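Local coordinates for protein fructokinase (Xylella fastidiosa Temecula1, PDB 3LJS) that probably phosphorylates fructose at the expense of ATP, as a carbohydrate kinase of the PfkB (ribokinase-like) family, at residues I7-E12 with N41-V46; I132-S137 with G267-F272; D166-P171 with A260-V265; T295-A300 with S324-Q329; A304-R309 with T314-L319. One frame throughout, in Å; residues are numbered along the deposited sequence.

Interaction 1: residues I7-E12 with N41-V46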
# COMPACT_ATOMS: atom_id res chain seq x y z
N ILE B 7 -17.69 -7.23 24.59
CA ILE B 7 -16.38 -6.61 24.63
C ILE B 7 -16.28 -5.81 23.34
O ILE B 7 -16.42 -6.35 22.24
CB ILE B 7 -15.26 -7.67 24.67
CG1 ILE B 7 -15.37 -8.43 25.99
CG2 ILE B 7 -13.89 -7.00 24.54
CD1 ILE B 7 -14.46 -9.63 26.09
N LEU B 8 -16.08 -4.52 23.49
CA LEU B 8 -16.00 -3.62 22.35
C LEU B 8 -14.54 -3.28 22.08
O LEU B 8 -13.87 -2.65 22.90
CB LEU B 8 -16.85 -2.39 22.68
CG LEU B 8 -16.77 -1.05 21.97
CD1 LEU B 8 -16.24 -1.20 20.57
CD2 LEU B 8 -18.16 -0.42 22.00
N CYS B 9 -14.04 -3.73 20.94
CA CYS B 9 -12.65 -3.48 20.54
C CYS B 9 -12.65 -2.37 19.51
O CYS B 9 -13.24 -2.51 18.44
CB CYS B 9 -12.03 -4.74 19.95
SG CYS B 9 -11.85 -6.09 21.15
N PHE B 10 -11.98 -1.27 19.83
CA PHE B 10 -11.96 -0.13 18.93
C PHE B 10 -10.61 0.24 18.32
O PHE B 10 -9.58 0.16 18.98
CB PHE B 10 -12.50 1.10 19.67
CG PHE B 10 -12.39 2.37 18.88
CD1 PHE B 10 -13.32 2.69 17.90
CD2 PHE B 10 -11.30 3.23 19.07
CE1 PHE B 10 -13.18 3.84 17.13
CE2 PHE B 10 -11.15 4.38 18.30
CZ PHE B 10 -12.09 4.68 17.33
N GLY B 11 -10.63 0.66 17.07
CA GLY B 11 -9.39 1.08 16.45
C GLY B 11 -9.14 0.65 15.03
O GLY B 11 -10.01 0.72 14.16
N GLU B 12 -7.93 0.18 14.79
CA GLU B 12 -7.56 -0.22 13.45
C GLU B 12 -7.55 -1.71 13.20
O GLU B 12 -7.17 -2.52 14.05
CB GLU B 12 -6.19 0.36 13.08
CG GLU B 12 -4.98 -0.43 13.58
CD GLU B 12 -4.75 -0.34 15.08
OE1 GLU B 12 -5.57 0.30 15.79
OE2 GLU B 12 -3.75 -0.92 15.57
N ASN B 41 -7.10 -8.07 16.42
CA ASN B 41 -6.61 -9.37 16.88
C ASN B 41 -7.29 -9.72 18.21
O ASN B 41 -7.66 -10.87 18.44
CB ASN B 41 -5.10 -9.34 17.12
CG ASN B 41 -4.30 -9.15 15.83
OD1 ASN B 41 -4.71 -9.58 14.75
ND2 ASN B 41 -3.13 -8.52 15.95
N VAL B 42 -7.44 -8.74 19.09
CA VAL B 42 -8.06 -8.99 20.38
C VAL B 42 -9.49 -9.47 20.17
O VAL B 42 -9.94 -10.42 20.81
CB VAL B 42 -8.06 -7.72 21.26
CG1 VAL B 42 -8.85 -7.98 22.54
CG2 VAL B 42 -6.62 -7.33 21.60
N ALA B 43 -10.20 -8.83 19.25
CA ALA B 43 -11.58 -9.19 18.95
C ALA B 43 -11.71 -10.64 18.48
O ALA B 43 -12.59 -11.38 18.94
CB ALA B 43 -12.16 -8.24 17.89
N VAL B 44 -10.84 -11.04 17.56
CA VAL B 44 -10.89 -12.40 17.04
C VAL B 44 -10.54 -13.42 18.11
O VAL B 44 -11.10 -14.52 18.14
CB VAL B 44 -9.95 -12.56 15.82
CG1 VAL B 44 -9.95 -14.01 15.36
CG2 VAL B 44 -10.42 -11.66 14.68
N ALA B 45 -9.61 -13.07 18.99
CA ALA B 45 -9.23 -13.98 20.06
C ALA B 45 -10.42 -14.20 21.00
O ALA B 45 -10.67 -15.32 21.44
CB ALA B 45 -8.04 -13.42 20.84
N VAL B 46 -11.14 -13.13 21.30
CA VAL B 46 -12.30 -13.21 22.18
C VAL B 46 -13.41 -14.04 21.53
O VAL B 46 -14.03 -14.88 22.19
CB VAL B 46 -12.87 -11.80 22.51
CG1 VAL B 46 -14.18 -11.93 23.30
CG2 VAL B 46 -11.86 -11.00 23.32
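Ile7 and Val46 supply the aliphatic half of this contact, reaching toward each other tip to tip. The Ile7 CD1 methyl stops 3.6 Å from Val46 CG1 and is nearly as close to CG2, so both valine branches receive it. An extended second torsion (chi2 172°) holds CD1 out from the strand, so that this methyl and not the CG2 branch meets the valine. Thiol packing makes up the other half. Cys9 SG lies 3.8 Å from Val42 CG1 and 3.9 Å from Ala43 CB, in the notch between two consecutive helix residues. The sulfur also sits against the helix backbone, SG being 3.7 Å from Ala43 N. The small alanine allows a close approach of the backbones here, Cys9 CA being 6.0 Å from Ala43 CA. Ile7 and Cys9 both point to the helix, while Leu8 between them points away; Ile7 also reaches helix 262-275.

The two elements run nearly antiparallel, their short axes 155° apart and 8.4 Å at closest approach. Helix 38-49 links strand 6-10 to its parallel neighbour, strand 53-60, which makes this a beta-alpha-beta crossover of the alpha/beta core of the ribokinase fold, with strands 14-19 and 30-36 inserted before the helix. Val53 of the neighbouring strand packs on both Ala43 and Val46. Val42 also touches Val265 and Asp262 of helix 262-275.

Interaction 2: residues I132-S137 with G267-F272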
# COMPACT_ATOMS: atom_id res chain seq x y z
N ILE B 132 -16.95 -3.96 28.37
CA ILE B 132 -15.54 -3.59 28.21
C ILE B 132 -15.31 -2.84 26.90
O ILE B 132 -15.93 -3.15 25.88
CB ILE B 132 -14.63 -4.85 28.20
CG1 ILE B 132 -14.84 -5.65 29.49
CG2 ILE B 132 -13.15 -4.45 28.06
CD1 ILE B 132 -14.04 -6.94 29.55
N PHE B 133 -14.44 -1.83 26.93
CA PHE B 133 -14.08 -1.04 25.75
C PHE B 133 -12.56 -1.14 25.69
O PHE B 133 -11.87 -0.68 26.60
CB PHE B 133 -14.50 0.43 25.92
CG PHE B 133 -14.13 1.32 24.75
CD1 PHE B 133 -15.01 1.52 23.70
CD2 PHE B 133 -12.90 1.98 24.72
CE1 PHE B 133 -14.69 2.36 22.63
CE2 PHE B 133 -12.56 2.83 23.66
CZ PHE B 133 -13.46 3.02 22.61
N HIS B 134 -12.03 -1.75 24.64
CA HIS B 134 -10.58 -1.90 24.51
C HIS B 134 -10.01 -1.09 23.36
O HIS B 134 -10.55 -1.12 22.26
CB HIS B 134 -10.21 -3.38 24.33
CG HIS B 134 -8.73 -3.61 24.26
ND1 HIS B 134 -8.06 -3.82 23.06
CD2 HIS B 134 -7.79 -3.61 25.22
CE1 HIS B 134 -6.77 -3.92 23.30
NE2 HIS B 134 -6.57 -3.80 24.60
N ALA B 135 -8.91 -0.39 23.62
CA ALA B 135 -8.25 0.42 22.60
C ALA B 135 -6.73 0.34 22.74
O ALA B 135 -6.21 -0.13 23.76
CB ALA B 135 -8.70 1.87 22.71
N CYS B 136 -6.02 0.79 21.70
CA CYS B 136 -4.56 0.79 21.66
C CYS B 136 -4.10 2.17 21.20
O CYS B 136 -4.91 2.96 20.75
CB CYS B 136 -4.06 -0.30 20.71
SG CYS B 136 -4.48 -1.99 21.27
N SER B 137 -2.80 2.47 21.30
CA SER B 137 -2.32 3.80 20.92
C SER B 137 -2.24 4.09 19.42
O SER B 137 -2.06 5.24 19.02
CB SER B 137 -0.95 4.08 21.55
OG SER B 137 0.07 3.31 20.95
N GLY B 267 -7.69 -13.10 25.88
CA GLY B 267 -7.97 -14.09 26.91
C GLY B 267 -8.38 -13.42 28.21
O GLY B 267 -9.33 -13.85 28.87
N MSE B 268 -7.67 -12.36 28.59
CA MSE B 268 -7.97 -11.64 29.82
C MSE B 268 -9.35 -10.97 29.79
O MSE B 268 -10.15 -11.15 30.72
CB MSE B 268 -6.90 -10.57 30.06
CG MSE B 268 -7.17 -9.67 31.26
SE MSE B 268 -5.77 -8.34 31.52
CE MSE B 268 -6.19 -7.19 30.02
N LEU B 269 -9.63 -10.20 28.75
CA LEU B 269 -10.92 -9.52 28.65
C LEU B 269 -12.06 -10.53 28.56
O LEU B 269 -13.13 -10.32 29.13
CB LEU B 269 -10.93 -8.57 27.45
CG LEU B 269 -9.84 -7.48 27.48
CD1 LEU B 269 -10.02 -6.54 26.29
CD2 LEU B 269 -9.91 -6.70 28.78
N TYR B 270 -11.83 -11.63 27.85
CA TYR B 270 -12.85 -12.67 27.73
C TYR B 270 -13.25 -13.16 29.12
O TYR B 270 -14.43 -13.28 29.43
CB TYR B 270 -12.31 -13.87 26.93
CG TYR B 270 -13.15 -15.12 27.11
CD1 TYR B 270 -14.34 -15.31 26.40
CD2 TYR B 270 -12.78 -16.10 28.04
CE1 TYR B 270 -15.15 -16.44 26.63
CE2 TYR B 270 -13.57 -17.21 28.27
CZ TYR B 270 -14.75 -17.38 27.57
OH TYR B 270 -15.54 -18.48 27.84
N THR B 271 -12.25 -13.43 29.96
CA THR B 271 -12.52 -13.91 31.31
C THR B 271 -13.23 -12.87 32.16
O THR B 271 -14.15 -13.21 32.92
CB THR B 271 -11.22 -14.36 32.02
OG1 THR B 271 -10.55 -15.34 31.21
CG2 THR B 271 -11.54 -15.00 33.36
N PHE B 272 -12.82 -11.61 32.03
CA PHE B 272 -13.45 -10.52 32.77
C PHE B 272 -14.95 -10.49 32.47
O PHE B 272 -15.78 -10.42 33.38
CB PHE B 272 -12.89 -9.15 32.35
CG PHE B 272 -11.52 -8.83 32.88
CD1 PHE B 272 -10.89 -9.66 33.81
CD2 PHE B 272 -10.86 -7.68 32.46
CE1 PHE B 272 -9.62 -9.33 34.30
CE2 PHE B 272 -9.59 -7.36 32.94
CZ PHE B 272 -8.97 -8.18 33.86
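Ile132 is packed closely against helix 267-272, lodged between Leu269 and Phe272, one turn apart on the helix. Its CD1 methyl is 3.5 Å from Leu269 O and 3.7 Å from Phe272 CB, at the edge of the Phe272 ring and near the ring plane. The second branch, CG2, is turned to the leucine and lies 4.0 Å from Leu269 CD2. With CG1 beside the backbone N (chi1 -57°), the two branches of Ile132 divide the work: the long one probes the helix backbone, the short one the leucine tip. Leu269 in turn sends its other methyl to the histidine, CD1 standing 3.7 Å from His134 CB and touching the ring obliquely; the two side chains cross at about a right angle.

Beyond His134 the contact opens out. The strand leaves the helix, and Cys136 packs on Asp166 and Ala38 instead, so the looser end is still filled by protein and not by solvent. The rear of the helix faces helix 289-305; there Thr271 OG1 donates to Gly267 O over 3.0 Å, from the opposite face of that carbonyl to Thr271 N.

The short axes, 169° apart and 10.3 Å at closest approach, show a helix running almost antiparallel to a strand from the parallel part of the central sheet. It is helix-on-sheet packing of the alpha/beta core, as in the ribokinase-like fold.

Interaction 3: residues D166-P171 with A260-V265. With PO4 (phosphate ion), chain C.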
# COMPACT_ATOMS: atom_id res chain seq x y z
N ASP B 166 -4.22 -1.07 25.95
CA ASP B 166 -2.95 -1.77 25.74
C ASP B 166 -2.15 -0.78 24.89
O ASP B 166 -2.45 -0.57 23.72
CB ASP B 166 -3.18 -3.07 24.96
CG ASP B 166 -1.90 -3.87 24.74
OD1 ASP B 166 -1.98 -4.95 24.11
OD2 ASP B 166 -0.82 -3.44 25.20
N LEU B 167 -1.14 -0.16 25.50
CA LEU B 167 -0.35 0.86 24.81
C LEU B 167 -0.01 0.45 23.39
O LEU B 167 -0.41 1.12 22.43
CB LEU B 167 0.94 1.16 25.60
CG LEU B 167 1.41 2.61 25.50
CD1 LEU B 167 0.33 3.53 26.05
CD2 LEU B 167 2.70 2.81 26.27
N ASN B 168 0.71 -0.66 23.24
CA ASN B 168 1.05 -1.15 21.91
C ASN B 168 1.70 -0.01 21.11
O ASN B 168 1.36 0.22 19.94
CB ASN B 168 -0.22 -1.63 21.22
CG ASN B 168 0.05 -2.69 20.19
OD1 ASN B 168 0.07 -2.41 18.98
ND2 ASN B 168 0.27 -3.92 20.64
N PHE B 169 2.62 0.70 21.75
CA PHE B 169 3.30 1.84 21.14
C PHE B 169 4.21 1.47 19.97
O PHE B 169 5.15 0.69 20.11
CB PHE B 169 4.09 2.58 22.22
CG PHE B 169 4.66 3.89 21.78
CD1 PHE B 169 3.94 4.73 20.93
CD2 PHE B 169 5.91 4.31 22.23
CE1 PHE B 169 4.46 5.98 20.55
CE2 PHE B 169 6.44 5.55 21.85
CZ PHE B 169 5.71 6.38 21.01
N ARG B 170 3.92 2.05 18.81
CA ARG B 170 4.70 1.82 17.59
C ARG B 170 5.11 3.18 17.03
O ARG B 170 4.40 3.77 16.21
CB ARG B 170 3.86 1.06 16.58
CG ARG B 170 3.38 -0.31 17.07
CD ARG B 170 4.54 -1.28 17.23
NE ARG B 170 4.10 -2.60 17.68
CZ ARG B 170 3.86 -2.93 18.94
NH1 ARG B 170 4.03 -2.04 19.91
NH2 ARG B 170 3.46 -4.15 19.24
N PRO B 171 6.26 3.71 17.49
CA PRO B 171 6.83 5.00 17.09
C PRO B 171 6.81 5.29 15.59
O PRO B 171 6.61 6.43 15.18
CB PRO B 171 8.25 4.94 17.65
CG PRO B 171 8.08 4.11 18.88
CD PRO B 171 7.17 3.00 18.40
N ALA B 260 3.63 -11.36 26.19
CA ALA B 260 2.17 -11.33 26.10
C ALA B 260 1.66 -10.28 25.12
O ALA B 260 1.92 -9.08 25.28
CB ALA B 260 1.58 -11.09 27.48
N GLY B 261 0.91 -10.73 24.11
CA GLY B 261 0.38 -9.81 23.11
C GLY B 261 -1.13 -9.71 23.06
O GLY B 261 -1.81 -9.80 24.08
N ASP B 262 -1.66 -9.53 21.85
CA ASP B 262 -3.09 -9.38 21.68
C ASP B 262 -3.93 -10.58 22.08
O ASP B 262 -5.06 -10.42 22.54
CB ASP B 262 -3.41 -8.99 20.24
CG ASP B 262 -2.68 -7.73 19.80
OD1 ASP B 262 -2.48 -6.83 20.64
OD2 ASP B 262 -2.31 -7.65 18.62
N ALA B 263 -3.39 -11.79 21.92
CA ALA B 263 -4.14 -12.99 22.30
C ALA B 263 -4.28 -13.02 23.82
O ALA B 263 -5.35 -13.33 24.34
CB ALA B 263 -3.42 -14.25 21.80
N PHE B 264 -3.20 -12.69 24.52
CA PHE B 264 -3.19 -12.64 25.98
C PHE B 264 -4.30 -11.68 26.43
O PHE B 264 -5.08 -11.98 27.34
CB PHE B 264 -1.83 -12.13 26.47
CG PHE B 264 -1.74 -11.94 27.95
CD1 PHE B 264 -1.22 -12.93 28.77
CD2 PHE B 264 -2.20 -10.76 28.54
CE1 PHE B 264 -1.15 -12.76 30.15
CE2 PHE B 264 -2.13 -10.58 29.91
CZ PHE B 264 -1.61 -11.59 30.73
N VAL B 265 -4.36 -10.52 25.79
CA VAL B 265 -5.36 -9.51 26.12
C VAL B 265 -6.77 -10.04 25.87
O VAL B 265 -7.66 -9.86 26.70
CB VAL B 265 -5.16 -8.22 25.32
CG1 VAL B 265 -6.31 -7.25 25.58
CG2 VAL B 265 -3.83 -7.58 25.73
P PO4 C . 0.43 -6.30 17.57
O1 PO4 C . 1.24 -7.54 17.48
O2 PO4 C . 0.01 -6.09 18.98
O3 PO4 C . 1.25 -5.14 17.12
O4 PO4 C . -0.77 -6.43 16.71
O HOH W 1 -0.57 -6.64 22.85
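Asp166 and Val265 mark one point of backbone approach, CA to CA 8.1 Å, and Asn168 and Gly261 the other. The first segment leaves strand 162-166 and turns at Asn168 through left-handed backbone angles; the second enters its helix with Gly261 at the N-cap.

Across this gap the side chains of Asp166 and Asp262 cross at about a right angle, carboxylate planes 74° apart and OD1 to OD1 4.0 Å. One water joins them, donating to Asp166 OD1 at an unusually short 2.5 Å and to Asp262 OD1 at 2.9 Å. Lys195, an ATP-binding residue, makes a long, weak ion pair with Asp166. Val265 CG2 rests 3.6 Å from Asp166 OD1. A phosphate ion is held by Asn168 ND2, 2.7 Å from its O2 with an N-H...O angle of 154°, and weakly by Arg170 NH2. Asp262 OD2, which accepts from Asn41 ND2, is 2.7 Å from phosphate O4 and 2.8 Å from O2, so a proton probably lies between the acid groups.

Arg170 and Gly261 bind ATP in this protein. A phosphate, although probably from the crystallisation liquor, between Asn168, Arg170 and the Asp262 side chain is consistent with a pocket suited to substrate phosphate groups.

Interaction 4: residues T295-A300 with S324-Q329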
# COMPACT_ATOMS: atom_id res chain seq x y z
N THR B 295 -7.08 -15.65 36.87
CA THR B 295 -7.49 -15.08 35.59
C THR B 295 -6.34 -14.82 34.64
O THR B 295 -6.45 -15.08 33.44
CB THR B 295 -8.27 -13.77 35.80
OG1 THR B 295 -9.55 -14.07 36.37
CG2 THR B 295 -8.46 -13.03 34.48
N LEU B 296 -5.23 -14.31 35.15
CA LEU B 296 -4.10 -14.04 34.28
C LEU B 296 -3.44 -15.34 33.81
O LEU B 296 -2.79 -15.36 32.77
CB LEU B 296 -3.09 -13.12 34.97
CG LEU B 296 -3.74 -11.76 35.32
CD1 LEU B 296 -2.71 -10.86 35.99
CD2 LEU B 296 -4.28 -11.10 34.04
N ARG B 297 -3.60 -16.42 34.58
CA ARG B 297 -3.04 -17.70 34.15
C ARG B 297 -3.77 -18.12 32.87
O ARG B 297 -3.16 -18.64 31.93
CB ARG B 297 -3.23 -18.79 35.20
CG ARG B 297 -2.92 -20.19 34.67
CD ARG B 297 -3.18 -21.30 35.68
NE ARG B 297 -2.27 -21.22 36.82
CZ ARG B 297 -2.63 -20.82 38.04
NH1 ARG B 297 -3.88 -20.48 38.30
NH2 ARG B 297 -1.72 -20.76 39.00
N PHE B 298 -5.08 -17.89 32.85
CA PHE B 298 -5.90 -18.22 31.68
C PHE B 298 -5.41 -17.39 30.49
O PHE B 298 -5.20 -17.92 29.40
CB PHE B 298 -7.37 -17.87 31.96
CG PHE B 298 -8.29 -18.18 30.81
CD1 PHE B 298 -8.92 -19.42 30.73
CD2 PHE B 298 -8.52 -17.24 29.81
CE1 PHE B 298 -9.77 -19.72 29.66
CE2 PHE B 298 -9.36 -17.53 28.73
CZ PHE B 298 -9.99 -18.77 28.65
N ALA B 299 -5.24 -16.09 30.71
CA ALA B 299 -4.78 -15.19 29.65
C ALA B 299 -3.44 -15.65 29.08
O ALA B 299 -3.23 -15.63 27.86
CB ALA B 299 -4.66 -13.77 30.20
N ALA B 300 -2.53 -16.08 29.96
CA ALA B 300 -1.22 -16.55 29.53
C ALA B 300 -1.36 -17.81 28.69
O ALA B 300 -0.63 -18.00 27.71
CB ALA B 300 -0.34 -16.82 30.75
N SER B 324 -7.64 -27.13 28.44
CA SER B 324 -6.89 -28.38 28.44
C SER B 324 -5.43 -28.12 28.77
O SER B 324 -4.80 -28.89 29.50
CB SER B 324 -6.97 -29.09 27.08
OG SER B 324 -8.29 -29.54 26.83
N LEU B 325 -4.88 -27.04 28.22
CA LEU B 325 -3.49 -26.69 28.48
C LEU B 325 -3.28 -26.41 29.96
O LEU B 325 -2.32 -26.88 30.57
CB LEU B 325 -3.06 -25.46 27.67
CG LEU B 325 -1.68 -24.90 28.05
CD1 LEU B 325 -0.61 -25.96 27.86
CD2 LEU B 325 -1.38 -23.67 27.20
N ILE B 326 -4.19 -25.63 30.54
CA ILE B 326 -4.10 -25.29 31.95
C ILE B 326 -4.25 -26.54 32.82
O ILE B 326 -3.54 -26.71 33.81
CB ILE B 326 -5.19 -24.28 32.35
CG1 ILE B 326 -5.00 -22.98 31.56
CG2 ILE B 326 -5.14 -24.01 33.85
CD1 ILE B 326 -6.14 -22.00 31.72
N GLN B 327 -5.18 -27.40 32.44
CA GLN B 327 -5.43 -28.64 33.17
C GLN B 327 -4.20 -29.55 33.10
O GLN B 327 -3.75 -30.07 34.11
CB GLN B 327 -6.65 -29.36 32.57
CG GLN B 327 -6.96 -30.74 33.16
CD GLN B 327 -7.29 -30.70 34.64
OE1 GLN B 327 -7.82 -29.71 35.15
NE2 GLN B 327 -6.99 -31.79 35.33
N GLU B 328 -3.66 -29.73 31.89
CA GLU B 328 -2.49 -30.57 31.68
C GLU B 328 -1.26 -30.03 32.39
O GLU B 328 -0.66 -30.72 33.21
CB GLU B 328 -2.17 -30.69 30.18
CG GLU B 328 -3.19 -31.50 29.42
CD GLU B 328 -3.42 -32.85 30.05
OE1 GLU B 328 -2.45 -33.65 30.12
OE2 GLU B 328 -4.55 -33.11 30.50
N GLN B 329 -0.88 -28.80 32.04
CA GLN B 329 0.28 -28.16 32.63
C GLN B 329 -0.06 -27.82 34.07
O GLN B 329 0.13 -26.69 34.52
CB GLN B 329 0.62 -26.88 31.86
CG GLN B 329 2.08 -26.45 31.92
CD GLN B 329 2.82 -26.71 30.61
OE1 GLN B 329 2.91 -27.85 30.15
NE2 GLN B 329 3.35 -25.65 30.01
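The Phe298 ring is met obliquely by the Ile326 CD1 methyl, which lies 3.9 Å from Phe298 CD1, while the two side chains cross at about a right angle. Leu319, Val322 and Leu323, earlier on the C-terminal helix, and Thr271 also touch it. Arg297 brings the other flat group, but its guanidinium does not take part: the aliphatic chain touches instead, CD being 3.8 Å from Ile326 CG2. A bend at its third torsion (chi3 -66°) turns the charged end off the line of the chain.

Ile326 is therefore the piece both neighbours share. Its two branches separate, CG2 going to the arginine and CD1 to the phenylalanine, where CD1 also comes within 3.8 Å of Phe298 CA, so the isoleucine tip also touches the helix backbone. Phe298 and Ile326 are correspondingly the nearest pair of backbones, with CA atoms 7.3 Å apart.

The contact is wholly apolar and partly buried, away from the ATP site. Ile326 also packs on Ala301, one turn further along the first helix. Here the last helix of the chain, 319-328, packs across helix 289-305, a helix-helix packing on the outside of the alpha/beta domain.

Interaction 5: residues A304-R309 with T314-L319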
# COMPACT_ATOMS: atom_id res chain seq x y z
N ALA B 304 -0.09 -18.37 24.90
CA ALA B 304 0.84 -19.45 24.61
C ALA B 304 0.36 -20.35 23.47
O ALA B 304 1.17 -20.91 22.72
CB ALA B 304 1.08 -20.29 25.87
N LEU B 305 -0.96 -20.48 23.32
CA LEU B 305 -1.53 -21.33 22.28
C LEU B 305 -1.72 -20.64 20.94
O LEU B 305 -1.80 -21.30 19.90
CB LEU B 305 -2.87 -21.91 22.74
CG LEU B 305 -2.82 -22.99 23.83
CD1 LEU B 305 -4.21 -23.22 24.39
CD2 LEU B 305 -2.25 -24.27 23.24
N ALA B 306 -1.82 -19.31 20.96
CA ALA B 306 -2.01 -18.55 19.73
C ALA B 306 -0.82 -18.77 18.80
O ALA B 306 0.32 -18.81 19.25
CB ALA B 306 -2.15 -17.06 20.05
N VAL B 307 -1.09 -18.91 17.51
CA VAL B 307 -0.03 -19.12 16.53
C VAL B 307 0.20 -17.88 15.68
O VAL B 307 -0.74 -17.29 15.16
CB VAL B 307 -0.37 -20.30 15.59
CG1 VAL B 307 0.70 -20.43 14.51
CG2 VAL B 307 -0.49 -21.59 16.40
N THR B 308 1.47 -17.49 15.55
CA THR B 308 1.84 -16.32 14.76
C THR B 308 2.85 -16.66 13.67
O THR B 308 3.60 -17.63 13.79
CB THR B 308 2.46 -15.22 15.65
OG1 THR B 308 3.57 -15.77 16.38
CG2 THR B 308 1.44 -14.66 16.62
N ARG B 309 2.85 -15.86 12.61
CA ARG B 309 3.77 -16.03 11.49
C ARG B 309 4.29 -14.64 11.14
O ARG B 309 3.55 -13.83 10.58
CB ARG B 309 3.05 -16.64 10.28
CG ARG B 309 3.92 -17.63 9.52
CD ARG B 309 3.86 -17.46 8.00
NE ARG B 309 2.67 -18.06 7.40
CZ ARG B 309 2.69 -18.69 6.22
NH1 ARG B 309 3.82 -18.80 5.54
NH2 ARG B 309 1.57 -19.20 5.73
N THR B 314 -2.23 -16.40 12.98
CA THR B 314 -2.77 -17.30 11.98
C THR B 314 -3.79 -18.26 12.61
O THR B 314 -4.52 -18.94 11.90
CB THR B 314 -1.65 -18.12 11.29
OG1 THR B 314 -0.91 -18.85 12.28
CG2 THR B 314 -0.70 -17.20 10.54
N ALA B 315 -3.83 -18.30 13.94
CA ALA B 315 -4.76 -19.17 14.64
C ALA B 315 -4.94 -18.79 16.12
O ALA B 315 -3.96 -18.57 16.83
CB ALA B 315 -4.31 -20.62 14.53
N MSE B 316 -6.19 -18.73 16.55
CA MSE B 316 -6.52 -18.41 17.94
C MSE B 316 -7.09 -19.70 18.54
O MSE B 316 -7.76 -20.47 17.85
CB MSE B 316 -7.56 -17.29 18.01
CG MSE B 316 -7.08 -15.98 17.39
SE MSE B 316 -5.52 -15.28 18.30
CE MSE B 316 -5.68 -13.41 17.77
N PRO B 317 -6.84 -19.94 19.83
CA PRO B 317 -7.35 -21.16 20.46
C PRO B 317 -8.80 -21.07 20.95
O PRO B 317 -9.29 -20.00 21.29
CB PRO B 317 -6.37 -21.37 21.61
CG PRO B 317 -6.15 -19.95 22.07
CD PRO B 317 -5.97 -19.19 20.76
N MSE B 318 -9.47 -22.22 20.98
CA MSE B 318 -10.84 -22.29 21.47
C MSE B 318 -10.77 -22.50 22.98
O MSE B 318 -9.72 -22.86 23.52
CB MSE B 318 -11.58 -23.46 20.82
CG MSE B 318 -11.72 -23.35 19.32
SE MSE B 318 -12.73 -24.86 18.60
CE MSE B 318 -11.38 -26.23 18.81
N LEU B 319 -11.88 -22.27 23.67
CA LEU B 319 -11.92 -22.42 25.12
C LEU B 319 -11.43 -23.80 25.57
O LEU B 319 -10.60 -23.90 26.48
CB LEU B 319 -13.34 -22.17 25.64
CG LEU B 319 -13.53 -22.31 27.15
CD1 LEU B 319 -12.58 -21.36 27.88
CD2 LEU B 319 -14.98 -22.01 27.51
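Val307 O faces three donors of the neighbouring segment: Thr314 N at 2.8 Å, and weakly Thr314 OG1 (3.3 Å) and Ala315 N (3.5 Å). Two residues thus face one, a classic beta bulge, in the small hairpin of strands 307-308 and 313-315. The hydrogen-bonded antiparallel pair Val307-Ala315 is completed by Val307 N donating to Ala315 O over 3.0 Å. Alongside it, Ala306 CA makes a longer C-H...O contact with the same oxygen.

The Thr314 hydroxyl sits between its own backbone N and carbonyl carbon (chi1 57°), which turns OG1 to the valine, 3.2 Å from Val307 CG1. Where helix 289-305 runs into the hairpin the contact becomes apolar: Leu305 crosses Pro317 obliquely, CB to CB 3.7 Å, and Val322 packs on both. Ala306 CB faces the selenium of selenomethionine Met316, whose side chain also lies against Val44 and Ala45 of helix 38-49.

At its far end the hairpin comes near the dimer partner, Arg309 packing on Pro28 of the second subunit. Within the hairpin that arginine makes its contact through the base of its chain, CB lying 3.8 Å from Thr314 CG2.

In the fold
Interactions 1 and 2 are buried core contacts on one sheet: strands 6-10 and 130-136 are hydrogen-bonded neighbours, and Ile7 and Ile132 both pack on Leu269. Interaction 3 shares helix 262-275 with interaction 2 but uses its first turn; there apolar packing gives way to carboxylates, a water and a bound anion, while Ala45 of interaction 1 packs on Ala263. Interactions 4 and 5 lie farther from the centre, share helix 289-305, and are nested in sequence. The former is partly buried and apolar, the latter a surface hairpin held by backbone bonds. Ala263 on Ala306 joins interactions 3 and 5, and Phe264 on Ala299 joins 3 and 4.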